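Rho GTPase-activating protein 15 (Homo sapiens, PDB 3BYI) switches off Rho-type GTPases, RAC1 among them, by stimulating their hydrolysis of GTP to leave the inactive GDP-bound form. Local coordinates at residues K40-A45 against G94-F99. Sequence-based numbering, arbitrary orientation.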
# COMPACT_ATOMS: atom_id res chain seq x y z
N LYS A 40 8.98 3.50 2.01
CA LYS A 40 10.23 2.80 2.18
C LYS A 40 10.64 2.71 3.66
O LYS A 40 11.22 1.71 4.10
CB LYS A 40 11.30 3.41 1.30
CG LYS A 40 11.02 3.28 -0.19
CD LYS A 40 12.22 3.76 -1.07
CE LYS A 40 12.45 5.23 -1.01
NZ LYS A 40 13.51 5.69 -2.00
N GLN A 41 10.34 3.75 4.44
CA GLN A 41 10.60 3.71 5.88
C GLN A 41 9.81 2.61 6.59
O GLN A 41 10.32 1.97 7.50
CB GLN A 41 10.17 4.99 6.55
CG GLN A 41 11.25 5.94 6.73
CD GLN A 41 10.89 6.98 7.74
OE1 GLN A 41 10.04 7.83 7.48
NE2 GLN A 41 11.55 6.93 8.91
N CYS A 42 8.53 2.50 6.25
CA CYS A 42 7.66 1.53 6.86
C CYS A 42 8.08 0.12 6.52
O CYS A 42 8.22 -0.71 7.39
CB CYS A 42 6.20 1.76 6.42
SG CYS A 42 5.43 3.16 7.30
N ILE A 43 8.32 -0.10 5.24
CA ILE A 43 8.88 -1.35 4.73
C ILE A 43 10.15 -1.73 5.47
O ILE A 43 10.28 -2.89 5.91
CB ILE A 43 9.14 -1.29 3.18
CG1 ILE A 43 7.80 -1.43 2.45
CG2 ILE A 43 10.21 -2.33 2.79
CD1 ILE A 43 7.83 -1.22 0.99
N GLU A 44 11.07 -0.78 5.64
CA GLU A 44 12.33 -1.09 6.30
C GLU A 44 12.11 -1.56 7.75
O GLU A 44 12.74 -2.50 8.21
CB GLU A 44 13.24 0.14 6.31
CG GLU A 44 14.58 -0.09 7.02
CD GLU A 44 15.19 1.20 7.56
OE1 GLU A 44 14.45 2.20 7.77
OE2 GLU A 44 16.42 1.19 7.77
N ALA A 45 11.24 -0.86 8.48
CA ALA A 45 10.92 -1.22 9.86
C ALA A 45 10.23 -2.59 9.97
O ALA A 45 10.50 -3.35 10.87
CB ALA A 45 10.06 -0.14 10.51
N GLY A 94 -0.18 -0.62 10.01
CA GLY A 94 -1.42 0.14 9.94
C GLY A 94 -1.29 1.50 9.28
O GLY A 94 -2.14 1.91 8.52
N ALA A 95 -0.19 2.18 9.55
CA ALA A 95 0.06 3.50 8.99
C ALA A 95 0.40 3.38 7.51
O ALA A 95 -0.05 4.20 6.71
CB ALA A 95 1.20 4.23 9.81
N LEU A 96 1.15 2.35 7.14
CA LEU A 96 1.42 2.09 5.72
C LEU A 96 0.12 1.87 4.96
O LEU A 96 -0.12 2.52 3.95
CB LEU A 96 2.32 0.87 5.52
CG LEU A 96 2.89 0.70 4.11
CD1 LEU A 96 3.56 2.01 3.70
CD2 LEU A 96 3.91 -0.53 4.02
N LYS A 97 -0.74 1.00 5.48
CA LYS A 97 -2.00 0.71 4.82
C LYS A 97 -2.90 1.93 4.74
O LYS A 97 -3.57 2.14 3.73
CB LYS A 97 -2.74 -0.43 5.53
CG LYS A 97 -2.11 -1.82 5.34
CD LYS A 97 -2.97 -2.90 5.98
CE LYS A 97 -3.06 -2.78 7.50
NZ LYS A 97 -3.86 -3.89 8.05
N MET A 98 -2.92 2.71 5.82
CA MET A 98 -3.68 3.96 5.87
C MET A 98 -3.21 4.96 4.80
O MET A 98 -4.03 5.68 4.24
CB MET A 98 -3.57 4.63 7.26
CG MET A 98 -4.34 5.91 7.38
SD MET A 98 -4.37 6.68 9.01
CE MET A 98 -5.58 5.59 9.79
N PHE A 99 -1.91 4.99 4.55
CA PHE A 99 -1.34 5.82 3.49
C PHE A 99 -1.94 5.42 2.16
O PHE A 99 -2.46 6.26 1.43
CB PHE A 99 0.20 5.72 3.47
CG PHE A 99 0.84 6.43 2.29
CD1 PHE A 99 1.05 7.81 2.33
CD2 PHE A 99 1.22 5.72 1.16
CE1 PHE A 99 1.61 8.45 1.28
CE2 PHE A 99 1.78 6.36 0.05
CZ PHE A 99 2.00 7.70 0.11
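Leu96 on helix 89-102 and Cys42 on helix 37-49 meet where the two helices come closest within 40-45 and 94-99, their CA atoms 6.4 Å apart, and they illustrate how a small residue on one helix can receive a branched side chain from another. Followed outward, the leucine meets the cysteine methylene at every step. Its CB lies 4.1 Å from Cys42 CB, and CG stands at much the same separation. Beyond the branch, CD1 makes the closest touch of the pair, 3.8 Å from Cys42 CB, while CD2 comes within 4.0 Å of that same carbon. The fork therefore closes on a single methylene, with both methyls in contact. CD2 also reaches across to the next residue, where it lies 4.3 Å from CG1 of Ile43, a looser contact that widens the patch by one side chain.

Leucine's first torsion sets this up: CG is placed opposite the backbone N (chi1 -168°), placing CG and both methyls against the Cys42 methylene. On the cysteine, SG lies opposite the carbonyl carbon, and it is CB rather than sulfur that takes the nearest approach of the leucine methyls. No hydrogen bond crosses between the segments; the contacts are apolar van der Waals touches between buried side chains.

Neighbouring residues continue the packing. Leu96 also packs on Val39 and Tyr57, Ala95 touches Phe38 and Leu69, and Ile43 also touches Val149 and His153 of helix 141-159. Lying away from the predicted arginine finger Arg58, the contact is buried helix-to-helix packing, joining helices 37-49 and 89-102 within the all-helical RhoGAP domain.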